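PDB 6FTH: extracellular solute-binding protein, family 1 from Bifidobacterium longum subsp. infantis, which probably binds human milk oligosaccharides outside the cell and hands them to an ABC transporter for uptake. Local coordinates for residues 28-33 / 350-355; 118-123 / 135-140; 152-157 / 426-431; 171-176 / 218-223. All blocks are in the same frame, centred on the assembly; numbering follows the deposited sequence.

How the contacts relate
Four contacts illustrate how a two-lobed binding protein is assembled from a chain that passes between its lobes. Strand 29-36, near the N terminus, opens contact 1, which closes only when helix 350-360 arrives more than three hundred residues later. Within that long loop, contact 2 makes a short closure, tying helix 114-122 to the segment leading into strand 140-143. Contact 3 begins at residue 152 and ends on helix 423-432, so it crosses contact 1 along the chain. Contact 4, nested inside contact 3, joins the start of helix 173-185 to a loop. Contacts 3 and 4 touch through Met155 and Leu176, whereas contacts 1 and 3 lie on opposite sides of the chain's centre.

Contact 1: residues 28-33 / 350-355; sequences PIVSVL and KDAALK
Ala352 rests its methyl group against both Pro28 and Val30, two residues whose side chains emerge on the same side of the N-terminal strand. Ala352 CB lies 3.8 Å from Val30 CG2 and 3.9 Å from Pro28 CG, so one small group on the helix meets both a pyrrolidine ring and a valine branch. Val30 divides its two methyls between neighbouring helix residues. Its CG1, anti to the backbone N (chi1 179°), heads for Ala353 and comes within 4.4 Å of that residue's CB, a looser meeting than the one CG2 makes with Ala352. The contact between the two segments is thus wholly apolar, and the shortness of the alanines lets the helix lie close: the CA atoms of Val30 and Ala353 are 6.5 Å apart. This is helix-on-sheet packing in one lobe of the type 2 periplasmic-binding-protein fold. Strand 29-36 is an inner strand of a mixed sheet, between strands 59-66 and 86-88, and the late strand 339-343 completes the sheet beyond 86-88. Helix 350-360 follows that last strand and folds back over the sheet. Farther out, Val86 touches both Val30 and Ala353, and Leu343 of strand 339-343 touches Ala353 as well, so the valine and the alanine share a common apolar layer. Backbone hydrogen bonds of Val30 with Lys59 and Glu61, and of Ser31 with Val86, fix the strand on its two flanks. Just before the helix, Asn349 ND2 hydrogen-bonds to Ile29 O, adding a polar tie beside the alanine-lined interface.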
loop_
_atom_site.group_PDB
_atom_site.type_symbol
_atom_site.label_atom_id
_atom_site.label_comp_id
_atom_site.label_asym_id
_atom_site.label_seq_id
_atom_site.Cartn_x
_atom_site.Cartn_y
_atom_site.Cartn_z
ATOM N N PRO A 28 -5.772 -32.147 -18.667
ATOM C CA PRO A 28 -5.418 -30.887 -19.322
ATOM C C PRO A 28 -4.241 -30.235 -18.627
ATOM O O PRO A 28 -4.136 -30.250 -17.397
ATOM C CB PRO A 28 -6.692 -30.039 -19.188
ATOM C CG PRO A 28 -7.438 -30.638 -18.039
ATOM C CD PRO A 28 -7.118 -32.098 -18.067
ATOM N N ILE A 29 -3.353 -29.652 -19.432
ATOM C CA ILE A 29 -2.183 -28.950 -18.924
ATOM C C ILE A 29 -2.485 -27.459 -18.876
ATOM O O ILE A 29 -3.094 -26.896 -19.792
ATOM C CB ILE A 29 -0.925 -29.239 -19.767
ATOM C CG1 ILE A 29 -0.613 -30.734 -19.765
ATOM C CG2 ILE A 29 0.269 -28.483 -19.193
ATOM C CD1 ILE A 29 0.518 -31.107 -20.715
ATOM N N VAL A 30 -2.093 -26.833 -17.775
ATOM C CA VAL A 30 -2.257 -25.400 -17.559
ATOM C C VAL A 30 -0.909 -24.892 -17.090
ATOM O O VAL A 30 -0.415 -25.327 -16.051
ATOM C CB VAL A 30 -3.331 -25.101 -16.495
ATOM C CG1 VAL A 30 -3.457 -23.589 -16.270
ATOM C CG2 VAL A 30 -4.674 -25.706 -16.886
ATOM N N SER A 31 -0.307 -23.988 -17.856
ATOM C CA SER A 31 0.905 -23.323 -17.397
ATOM C C SER A 31 0.522 -22.148 -16.509
ATOM O O SER A 31 -0.425 -21.416 -16.808
ATOM C CB SER A 31 1.754 -22.833 -18.570
ATOM O OG SER A 31 1.002 -22.046 -19.484
ATOM N N VAL A 32 1.228 -22.004 -15.394
ATOM C CA VAL A 32 0.915 -20.988 -14.391
ATOM C C VAL A 32 2.189 -20.235 -14.028
ATOM O O VAL A 32 3.077 -20.781 -13.364
ATOM C CB VAL A 32 0.265 -21.588 -13.140
ATOM C CG1 VAL A 32 -0.129 -20.467 -12.188
ATOM C CG2 VAL A 32 -0.944 -22.419 -13.497
ATOM N N LEU A 33 2.271 -18.974 -14.444
ATOM C CA LEU A 33 3.339 -18.102 -13.983
ATOM C C LEU A 33 2.935 -17.509 -12.641
ATOM O O LEU A 33 1.826 -16.970 -12.505
ATOM C CB LEU A 33 3.582 -16.974 -14.989
ATOM C CG LEU A 33 4.493 -15.841 -14.500
ATOM C CD1 LEU A 33 5.914 -16.317 -14.312
ATOM C CD2 LEU A 33 4.442 -14.664 -15.493
ATOM N N LYS A 350 -9.172 -23.540 -21.154
ATOM C CA LYS A 350 -9.705 -22.439 -20.348
ATOM C C LYS A 350 -10.647 -22.930 -19.256
ATOM O O LYS A 350 -10.731 -22.307 -18.192
ATOM C CB LYS A 350 -10.400 -21.411 -21.234
ATOM C CG LYS A 350 -9.436 -20.593 -22.078
ATOM C CD LYS A 350 -10.145 -19.544 -22.886
ATOM C CE LYS A 350 -9.193 -18.875 -23.846
ATOM N NZ LYS A 350 -9.928 -17.991 -24.779
ATOM N N ASP A 351 -11.352 -24.040 -19.482
ATOM C CA ASP A 351 -12.215 -24.580 -18.433
ATOM C C ASP A 351 -11.398 -25.033 -17.236
ATOM O O ASP A 351 -11.762 -24.768 -16.085
ATOM C CB ASP A 351 -13.035 -25.750 -18.975
ATOM C CG ASP A 351 -14.087 -25.308 -19.973
ATOM O OD1 ASP A 351 -14.683 -24.230 -19.769
ATOM O OD2 ASP A 351 -14.314 -26.031 -20.967
ATOM N N ALA A 352 -10.287 -25.723 -17.487
ATOM C CA ALA A 352 -9.408 -26.121 -16.399
ATOM C C ALA A 352 -8.834 -24.899 -15.689
ATOM O O ALA A 352 -8.716 -24.885 -14.460
ATOM C CB ALA A 352 -8.278 -26.995 -16.934
ATOM N N ALA A 353 -8.475 -23.864 -16.452
ATOM C CA ALA A 353 -7.907 -22.661 -15.846
ATOM C C ALA A 353 -8.935 -21.920 -14.991
ATOM O O ALA A 353 -8.595 -21.387 -13.924
ATOM C CB ALA A 353 -7.352 -21.745 -16.933
ATOM N N LEU A 354 -10.183 -21.853 -15.459
ATOM C CA LEU A 354 -11.259 -21.232 -14.691
ATOM C C LEU A 354 -11.611 -22.055 -13.460
ATOM O O LEU A 354 -11.935 -21.498 -12.407
ATOM C CB LEU A 354 -12.467 -21.027 -15.597
ATOM C CG LEU A 354 -12.271 -19.990 -16.717
ATOM C CD1 LEU A 354 -13.415 -20.051 -17.750
ATOM C CD2 LEU A 354 -12.139 -18.558 -16.133
ATOM N N LYS A 355 -11.531 -23.384 -13.559
ATOM C CA LYS A 355 -11.705 -24.212 -12.373
ATOM C C LYS A 355 -10.593 -23.946 -11.367
ATOM O O LYS A 355 -10.841 -23.879 -10.155
ATOM C CB LYS A 355 -11.734 -25.691 -12.762
ATOM C CG LYS A 355 -11.702 -26.595 -11.548
ATOM C CD LYS A 355 -12.379 -27.941 -11.775
ATOM C CE LYS A 355 -11.685 -28.747 -12.804
ATOM N NZ LYS A 355 -12.056 -30.211 -12.656
#

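Contact 2: residues 118-123 / 135-140; sequences QFFKEK and GHMYAL
Met137 and Phe120 form a Met-aromatic contact that fastens helix 114-122 to the extended segment leading into strand 140-143. The two side chains approach from opposite directions. The sulfur sits 4.8 Å from the centroid of the Phe120 ring and 70° off its normal, an oblique approach to the outer end of the ring, where Met137 SD is 3.7 Å from both CE2 and CZ. The methionine chain runs extended through its first two torsions and bends only at the last, chi3 67°, which places the methyl CE in the ring plane at its edge, 3.8 Å from Phe120 CE2. Purely apolar packing adds to this: Leu140 CD2 comes to 4.4 Å from Phe120 CZ, again obliquely, and the same ring is also touched by Pro141 and Gln127. Around this core, the adjacent Phe119 stacks its ring with Trp412, and the backbone N of Met137 is hydrogen-bonded to Asp105 OD1, which probably helps to position the residue that carries the sulfur. On the exposed side of the helix the interaction is polar. Gln118 NE2 donates to the anti lone pair of Glu122 OE2 at 3.0 Å, with an N-H...O angle of 177°.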
loop_
_atom_site.group_PDB
_atom_site.type_symbol
_atom_site.label_atom_id
_atom_site.label_comp_id
_atom_site.label_asym_id
_atom_site.label_seq_id
_atom_site.Cartn_x
_atom_site.Cartn_y
_atom_site.Cartn_z
ATOM N N GLN A 118 -18.890 -15.003 -5.249
ATOM C CA GLN A 118 -19.182 -14.778 -3.839
ATOM C C GLN A 118 -18.265 -13.704 -3.264
ATOM O O GLN A 118 -18.707 -12.832 -2.501
ATOM C CB GLN A 118 -19.040 -16.093 -3.072
ATOM C CG GLN A 118 -19.474 -16.006 -1.655
ATOM C CD GLN A 118 -20.967 -15.869 -1.534
ATOM O OE1 GLN A 118 -21.709 -16.300 -2.421
ATOM N NE2 GLN A 118 -21.419 -15.263 -0.453
ATOM N N PHE A 119 -16.982 -13.749 -3.634
ATOM C CA PHE A 119 -16.055 -12.681 -3.269
ATOM C C PHE A 119 -16.641 -11.324 -3.654
ATOM O O PHE A 119 -16.734 -10.415 -2.821
ATOM C CB PHE A 119 -14.718 -12.976 -3.977
ATOM C CG PHE A 119 -13.607 -11.943 -3.788
ATOM C CD1 PHE A 119 -13.594 -11.009 -2.771
ATOM C CD2 PHE A 119 -12.555 -11.940 -4.698
ATOM C CE1 PHE A 119 -12.553 -10.096 -2.653
ATOM C CE2 PHE A 119 -11.503 -11.044 -4.571
ATOM C CZ PHE A 119 -11.510 -10.122 -3.553
ATOM N N PHE A 120 -17.083 -11.197 -4.903
ATOM C CA PHE A 120 -17.591 -9.925 -5.398
ATOM C C PHE A 120 -18.916 -9.537 -4.757
ATOM O O PHE A 120 -19.184 -8.342 -4.608
ATOM C CB PHE A 120 -17.742 -9.986 -6.922
ATOM C CG PHE A 120 -16.437 -10.061 -7.674
ATOM C CD1 PHE A 120 -15.199 -9.863 -7.043
ATOM C CD2 PHE A 120 -16.446 -10.306 -9.035
ATOM C CE1 PHE A 120 -14.016 -9.902 -7.771
ATOM C CE2 PHE A 120 -15.265 -10.342 -9.762
ATOM C CZ PHE A 120 -14.052 -10.158 -9.127
ATOM N N LYS A 121 -19.752 -10.515 -4.393
ATOM C CA LYS A 121 -20.986 -10.217 -3.668
ATOM C C LYS A 121 -20.685 -9.611 -2.307
ATOM O O LYS A 121 -21.289 -8.607 -1.909
ATOM C CB LYS A 121 -21.815 -11.487 -3.468
ATOM C CG LYS A 121 -23.133 -11.245 -2.672
ATOM C CD LYS A 121 -23.950 -12.523 -2.497
ATOM C CE LYS A 121 -25.362 -12.242 -1.940
ATOM N NZ LYS A 121 -25.328 -11.471 -0.670
ATOM N N GLU A 122 -19.756 -10.233 -1.560
ATOM C CA GLU A 122 -19.430 -9.770 -0.221
ATOM C C GLU A 122 -18.558 -8.525 -0.230
ATOM O O GLU A 122 -18.631 -7.721 0.706
ATOM C CB GLU A 122 -18.750 -10.901 0.565
ATOM C CG GLU A 122 -19.623 -12.167 0.705
ATOM C CD GLU A 122 -19.133 -13.192 1.748
ATOM O OE1 GLU A 122 -18.404 -12.811 2.691
ATOM O OE2 GLU A 122 -19.497 -14.385 1.621
ATOM N N LYS A 123 -17.717 -8.352 -1.258
ATOM C CA LYS A 123 -16.784 -7.230 -1.357
ATOM C C LYS A 123 -16.888 -6.577 -2.735
ATOM O O LYS A 123 -15.969 -6.675 -3.558
ATOM C CB LYS A 123 -15.365 -7.721 -1.075
ATOM C CG LYS A 123 -15.252 -8.309 0.341
ATOM C CD LYS A 123 -13.860 -8.804 0.686
ATOM C CE LYS A 123 -13.818 -9.290 2.137
ATOM N NZ LYS A 123 -13.883 -8.158 3.088
ATOM N N GLY A 135 -17.021 -2.541 -18.443
ATOM C CA GLY A 135 -17.407 -3.788 -17.835
ATOM C C GLY A 135 -16.438 -4.922 -18.059
ATOM O O GLY A 135 -16.697 -6.030 -17.571
ATOM N N HIS A 136 -15.338 -4.696 -18.770
ATOM C CA HIS A 136 -14.363 -5.760 -18.954
ATOM C C HIS A 136 -13.511 -5.909 -17.699
ATOM O O HIS A 136 -13.231 -4.942 -16.992
ATOM C CB HIS A 136 -13.447 -5.476 -20.144
ATOM C CG HIS A 136 -14.180 -5.228 -21.423
ATOM N ND1 HIS A 136 -15.435 -5.745 -21.670
ATOM C CD2 HIS A 136 -13.851 -4.499 -22.515
ATOM C CE1 HIS A 136 -15.845 -5.348 -22.862
ATOM N NE2 HIS A 136 -14.900 -4.597 -23.398
ATOM N N MET A 137 -13.122 -7.148 -17.416
ATOM C CA MET A 137 -12.255 -7.455 -16.286
ATOM C C MET A 137 -11.231 -8.476 -16.755
ATOM O O MET A 137 -11.578 -9.637 -17.012
ATOM C CB MET A 137 -13.055 -8.003 -15.110
ATOM C CG MET A 137 -12.196 -8.427 -13.940
ATOM S SD MET A 137 -13.207 -9.033 -12.569
ATOM C CE MET A 137 -13.911 -10.546 -13.282
ATOM N N TYR A 138 -9.977 -8.061 -16.821
ATOM C CA TYR A 138 -8.897 -8.926 -17.285
ATOM C C TYR A 138 -8.007 -9.430 -16.159
ATOM O O TYR A 138 -7.064 -10.200 -16.416
ATOM C CB TYR A 138 -8.036 -8.196 -18.321
ATOM C CG TYR A 138 -8.848 -7.735 -19.497
ATOM C CD1 TYR A 138 -9.288 -8.639 -20.447
ATOM C CD2 TYR A 138 -9.189 -6.396 -19.645
ATOM C CE1 TYR A 138 -10.051 -8.236 -21.522
ATOM C CE2 TYR A 138 -9.951 -5.973 -20.731
ATOM C CZ TYR A 138 -10.377 -6.905 -21.660
ATOM O OH TYR A 138 -11.135 -6.507 -22.736
ATOM N N ALA A 139 -8.273 -9.013 -14.930
ATOM C CA ALA A 139 -7.498 -9.429 -13.774
ATOM C C ALA A 139 -8.461 -9.633 -12.622
ATOM O O ALA A 139 -9.471 -8.928 -12.519
ATOM C CB ALA A 139 -6.482 -8.360 -13.372
ATOM N N LEU A 140 -8.170 -10.624 -11.790
ATOM C CA LEU A 140 -8.908 -10.743 -10.544
ATOM C C LEU A 140 -8.136 -10.085 -9.412
ATOM O O LEU A 140 -6.902 -10.150 -9.378
ATOM C CB LEU A 140 -9.131 -12.207 -10.147
ATOM C CG LEU A 140 -9.856 -13.100 -11.157
ATOM C CD1 LEU A 140 -10.071 -14.499 -10.604
ATOM C CD2 LEU A 140 -11.209 -12.489 -11.532
#

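Contact 3: residues 152-157 / 426-431; sequences GQHMFI and DNLLEA
In a mixed sheet of the other lobe of this type 2 periplasmic-binding-protein fold, strand 154-158 lies antiparallel between strands 292-297 and 311-313, and helix 423-432 packs beside its start through His154, Leu428 and Ala431. The imidazole of His154 is the centre of the contact. Over one of its faces stands the methyl of Ala431, a CH-pi contact with CB 4.0 Å from the ring centroid and only 18° off the normal, displaced a little toward the rim. One helical turn earlier, Leu428 crosses the histidine at about a right angle. With chi1 at -176° and chi2 at 70°, its side chain carries CD1 to 3.5 Å from His154 CE1, in an oblique approach. The helix backbone also comes close, since Ala431 O is 3.4 Å from His154 CD2. Both ring nitrogens are engaged beyond these segments: ND1 is hydrogen-bonded to Gly297 O on the adjacent strand and NE2 to Asn432 OD1 at the end of the helix. The ring therefore bridges sheet and helix, with its rotation fixed by a partner on each nitrogen; two oxygen partners would probably raise its tendency to be protonated. A leucine in its place would probably take the imidazole partner from Gly297 O and Asn432 OD1 and deprive the Ala431 methyl of the flat surface it rests on. Farther along the strand, Phe156 reaches toward Gln300 and Ser303 of helix 300-304, and Gln300 is touched by Ala431 as well. Near the other end, Gly152 presents only its backbone to the leucine, with CA 4.5 Å from Leu428 CD1.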
loop_
_atom_site.group_PDB
_atom_site.type_symbol
_atom_site.label_atom_id
_atom_site.label_comp_id
_atom_site.label_asym_id
_atom_site.label_seq_id
_atom_site.Cartn_x
_atom_site.Cartn_y
_atom_site.Cartn_z
ATOM N N GLY A 152 -2.391 1.622 5.490
ATOM C CA GLY A 152 -1.044 1.208 5.830
ATOM C C GLY A 152 -0.181 2.287 6.435
ATOM O O GLY A 152 0.957 2.021 6.855
ATOM N N GLN A 153 -0.697 3.517 6.501
ATOM C CA GLN A 153 0.069 4.688 6.886
ATOM C C GLN A 153 -0.270 5.085 8.322
ATOM O O GLN A 153 -1.451 5.170 8.679
ATOM C CB GLN A 153 -0.308 5.848 5.962
ATOM C CG GLN A 153 -0.337 5.498 4.503
ATOM C CD GLN A 153 0.970 4.939 4.013
ATOM O OE1 GLN A 153 2.043 5.407 4.398
ATOM N NE2 GLN A 153 0.890 3.949 3.138
ATOM N N HIS A 154 0.759 5.333 9.146
ATOM C CA HIS A 154 0.565 5.719 10.541
ATOM C C HIS A 154 1.679 6.647 10.994
ATOM O O HIS A 154 2.770 6.652 10.426
ATOM C CB HIS A 154 0.540 4.500 11.483
ATOM C CG HIS A 154 -0.286 3.408 10.939
ATOM N ND1 HIS A 154 0.194 2.521 10.002
ATOM C CD2 HIS A 154 -1.605 3.132 11.079
ATOM C CE1 HIS A 154 -0.780 1.720 9.619
ATOM N NE2 HIS A 154 -1.883 2.078 10.245
ATOM N N MET A 155 1.397 7.422 12.045
ATOM C CA MET A 155 2.367 8.304 12.677
ATOM C C MET A 155 2.570 7.804 14.099
ATOM O O MET A 155 1.616 7.745 14.878
ATOM C CB MET A 155 1.835 9.739 12.690
ATOM C CG MET A 155 2.788 10.753 13.270
ATOM S SD MET A 155 2.051 12.398 13.175
ATOM C CE MET A 155 3.407 13.441 13.735
ATOM N N PHE A 156 3.806 7.449 14.435
ATOM C CA PHE A 156 4.147 6.924 15.753
ATOM C C PHE A 156 4.898 7.960 16.580
ATOM O O PHE A 156 5.671 8.767 16.052
ATOM C CB PHE A 156 5.010 5.669 15.614
ATOM C CG PHE A 156 4.340 4.562 14.854
ATOM C CD1 PHE A 156 3.129 4.057 15.277
ATOM C CD2 PHE A 156 4.909 4.041 13.702
ATOM C CE1 PHE A 156 2.495 3.024 14.572
ATOM C CE2 PHE A 156 4.283 3.019 12.997
ATOM C CZ PHE A 156 3.062 2.526 13.424
ATOM N N ILE A 157 4.689 7.911 17.896
ATOM C CA ILE A 157 5.455 8.734 18.826
ATOM C C ILE A 157 5.901 7.879 20.003
ATOM O O ILE A 157 5.232 6.909 20.380
ATOM C CB ILE A 157 4.668 9.974 19.279
ATOM C CG1 ILE A 157 5.569 11.005 19.965
ATOM C CG2 ILE A 157 3.517 9.605 20.165
ATOM C CD1 ILE A 157 4.966 12.378 19.908
ATOM N N ASP A 426 -3.054 -8.471 13.159
ATOM C CA ASP A 426 -3.408 -7.979 14.488
ATOM C C ASP A 426 -2.712 -6.647 14.753
ATOM O O ASP A 426 -3.324 -5.711 15.294
ATOM C CB ASP A 426 -2.975 -8.984 15.561
ATOM C CG ASP A 426 -3.730 -10.299 15.506
ATOM O OD1 ASP A 426 -4.785 -10.434 14.827
ATOM O OD2 ASP A 426 -3.227 -11.221 16.205
ATOM N N ASN A 427 -1.427 -6.558 14.394
ATOM C CA ASN A 427 -0.658 -5.342 14.607
ATOM C C ASN A 427 -1.236 -4.191 13.799
ATOM O O ASN A 427 -1.385 -3.083 14.316
ATOM C CB ASN A 427 0.792 -5.571 14.213
ATOM C CG ASN A 427 1.555 -6.450 15.219
ATOM O OD1 ASN A 427 1.141 -6.628 16.356
ATOM N ND2 ASN A 427 2.675 -6.954 14.790
ATOM N N LEU A 428 -1.605 -4.445 12.545
ATOM C CA LEU A 428 -2.173 -3.376 11.726
ATOM C C LEU A 428 -3.527 -2.924 12.265
ATOM O O LEU A 428 -3.806 -1.717 12.351
ATOM C CB LEU A 428 -2.295 -3.835 10.271
ATOM C CG LEU A 428 -2.805 -2.699 9.382
ATOM C CD1 LEU A 428 -1.767 -1.636 9.228
ATOM C CD2 LEU A 428 -3.237 -3.245 8.019
ATOM N N LEU A 429 -4.387 -3.873 12.624
ATOM C CA LEU A 429 -5.676 -3.538 13.219
ATOM C C LEU A 429 -5.500 -2.606 14.415
ATOM O O LEU A 429 -6.188 -1.578 14.538
ATOM C CB LEU A 429 -6.348 -4.833 13.684
ATOM C CG LEU A 429 -7.741 -5.306 13.269
ATOM C CD1 LEU A 429 -8.338 -6.139 14.424
ATOM C CD2 LEU A 429 -8.696 -4.220 12.828
ATOM N N GLU A 430 -4.557 -2.940 15.301
ATOM C CA GLU A 430 -4.312 -2.124 16.481
ATOM C C GLU A 430 -3.772 -0.752 16.094
ATOM O O GLU A 430 -4.196 0.274 16.649
ATOM C CB GLU A 430 -3.337 -2.848 17.412
ATOM C CG GLU A 430 -3.976 -4.010 18.122
ATOM C CD GLU A 430 -5.072 -3.572 19.070
ATOM O OE1 GLU A 430 -4.851 -2.606 19.834
ATOM O OE2 GLU A 430 -6.160 -4.186 19.042
ATOM N N ALA A 431 -2.848 -0.712 15.143
ATOM C CA ALA A 431 -2.291 0.561 14.705
ATOM C C ALA A 431 -3.345 1.460 14.074
ATOM O O ALA A 431 -3.165 2.683 14.057
ATOM C CB ALA A 431 -1.161 0.343 13.707
#

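Contact 4: residues 171-176 / 218-223; sequences TTWDEL and NSTGIV
Trp173 reaches Ser219 and Thr220 from the first turn of helix 173-185, and the residues before it set up that turn. Thr171 gives both its backbone N and its hydroxyl to Glu175 OE1, at 2.8 Å from N and 3.0 Å from OG1; the hydroxyl meets the carboxylate from above its plane. Thr172 is the N-cap, its OG1 accepting from Glu175 N. Trp173 then extends its indole to the loop, meeting Ser219 OG at the ring edge. NE1 donates to Ser219 OG at 3.1 Å with an N-H...O angle of 155°, the oxygen lying 18° out of the ring plane, while CZ2 and CH2 each come to 4.1 Å from Thr220 CG2, which approaches obliquely. Ser219 OG is also hydrogen-bonded to Pro317 O, so the hydroxyl relays the indole to a backbone carbonyl, and Tyr257 stacks on the tryptophan ring. With a phenylalanine here, Ser219 OG would probably lose its N-H donor and the methyl of Thr220 much of its aromatic cover. The whole is an N-capped helix start, with glutamate reaching back past the cap, whose buried indole joins helix 173-185 to the loop between strands 197-199 and 235-238.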
loop_
_atom_site.group_PDB
_atom_site.type_symbol
_atom_site.label_atom_id
_atom_site.label_comp_id
_atom_site.label_asym_id
_atom_site.label_seq_id
_atom_site.Cartn_x
_atom_site.Cartn_y
_atom_site.Cartn_z
ATOM N N THR A 171 -1.309 17.901 19.480
ATOM C CA THR A 171 -2.491 17.956 18.617
ATOM C C THR A 171 -2.472 19.101 17.612
ATOM O O THR A 171 -3.432 19.235 16.855
ATOM C CB THR A 171 -3.783 18.049 19.423
ATOM O OG1 THR A 171 -3.879 19.333 20.056
ATOM C CG2 THR A 171 -3.870 16.924 20.453
ATOM N N THR A 172 -1.410 19.910 17.582
ATOM C CA THR A 172 -1.228 20.950 16.578
ATOM C C THR A 172 0.237 20.933 16.138
ATOM O O THR A 172 1.108 20.387 16.828
ATOM C CB THR A 172 -1.510 22.358 17.146
ATOM O OG1 THR A 172 -0.496 22.660 18.123
ATOM C CG2 THR A 172 -2.893 22.462 17.775
ATOM N N TRP A 173 0.526 21.542 14.979
ATOM C CA TRP A 173 1.917 21.673 14.543
ATOM C C TRP A 173 2.788 22.387 15.579
ATOM O O TRP A 173 3.958 22.018 15.767
ATOM C CB TRP A 173 2.013 22.386 13.196
ATOM C CG TRP A 173 1.665 21.522 12.006
ATOM C CD1 TRP A 173 1.253 20.218 12.009
ATOM C CD2 TRP A 173 1.713 21.922 10.633
ATOM N NE1 TRP A 173 1.023 19.786 10.720
ATOM C CE2 TRP A 173 1.321 20.808 9.856
ATOM C CE3 TRP A 173 2.058 23.107 9.988
ATOM C CZ2 TRP A 173 1.248 20.858 8.458
ATOM C CZ3 TRP A 173 2.002 23.152 8.608
ATOM C CH2 TRP A 173 1.586 22.046 7.861
ATOM N N ASP A 174 2.250 23.403 16.262
ATOM C CA ASP A 174 3.049 24.096 17.287
ATOM C C ASP A 174 3.370 23.172 18.457
ATOM O O ASP A 174 4.498 23.169 18.968
ATOM C CB ASP A 174 2.306 25.320 17.813
ATOM C CG ASP A 174 2.397 26.536 16.885
ATOM O OD1 ASP A 174 3.131 26.496 15.877
ATOM O OD2 ASP A 174 1.724 27.548 17.195
ATOM N N GLU A 175 2.372 22.414 18.930
ATOM C CA GLU A 175 2.603 21.463 20.014
ATOM C C GLU A 175 3.585 20.385 19.583
ATOM O O GLU A 175 4.438 19.958 20.375
ATOM C CB GLU A 175 1.276 20.827 20.444
ATOM C CG GLU A 175 0.387 21.769 21.237
ATOM C CD GLU A 175 -0.978 21.197 21.569
ATOM O OE1 GLU A 175 -1.242 20.016 21.260
ATOM O OE2 GLU A 175 -1.784 21.932 22.170
ATOM N N LEU A 176 3.507 19.947 18.317
ATOM C CA LEU A 176 4.474 18.965 17.836
ATOM C C LEU A 176 5.891 19.530 17.852
ATOM O O LEU A 176 6.833 18.844 18.279
ATOM C CB LEU A 176 4.091 18.442 16.454
ATOM C CG LEU A 176 5.082 17.509 15.774
ATOM C CD1 LEU A 176 5.317 16.237 16.579
ATOM C CD2 LEU A 176 4.575 17.195 14.368
ATOM N N ASN A 218 -2.366 15.527 5.586
ATOM C CA ASN A 218 -3.612 15.250 6.297
ATOM C C ASN A 218 -3.875 16.283 7.397
ATOM O O ASN A 218 -5.044 16.582 7.708
ATOM C CB ASN A 218 -3.553 13.832 6.874
ATOM C CG ASN A 218 -3.611 12.766 5.786
ATOM O OD1 ASN A 218 -4.645 12.566 5.114
ATOM N ND2 ASN A 218 -2.495 12.070 5.591
ATOM N N SER A 219 -2.807 16.840 7.976
ATOM C CA SER A 219 -2.917 17.912 8.966
ATOM C C SER A 219 -3.647 19.109 8.409
ATOM O O SER A 219 -4.229 19.881 9.182
ATOM C CB SER A 219 -1.533 18.426 9.380
ATOM O OG SER A 219 -0.777 17.411 9.986
ATOM N N THR A 220 -3.559 19.318 7.101
ATOM C CA THR A 220 -4.107 20.507 6.454
ATOM C C THR A 220 -5.518 20.305 5.950
ATOM O O THR A 220 -6.116 21.269 5.436
ATOM C CB THR A 220 -3.223 20.955 5.276
ATOM O OG1 THR A 220 -3.394 20.089 4.141
ATOM C CG2 THR A 220 -1.759 20.999 5.657
ATOM N N GLY A 221 -6.064 19.108 6.079
ATOM C CA GLY A 221 -7.393 18.813 5.601
ATOM C C GLY A 221 -7.457 18.197 4.224
ATOM O O GLY A 221 -8.559 18.074 3.676
ATOM N N ILE A 222 -6.318 17.806 3.645
ATOM C CA ILE A 222 -6.256 17.076 2.374
ATOM C C ILE A 222 -6.040 15.603 2.688
ATOM O O ILE A 222 -5.049 15.238 3.335
ATOM C CB ILE A 222 -5.157 17.627 1.453
ATOM C CG1 ILE A 222 -5.539 19.029 0.952
ATOM C CG2 ILE A 222 -4.906 16.682 0.255
ATOM C CD1 ILE A 222 -4.431 19.729 0.164
ATOM N N VAL A 223 -6.966 14.755 2.236
ATOM C CA VAL A 223 -6.891 13.315 2.493
ATOM C C VAL A 223 -5.884 12.689 1.541
ATOM O O VAL A 223 -6.049 12.751 0.317
ATOM C CB VAL A 223 -8.263 12.643 2.318
ATOM C CG1 VAL A 223 -8.161 11.163 2.675
ATOM C CG2 VAL A 223 -9.306 13.315 3.147
#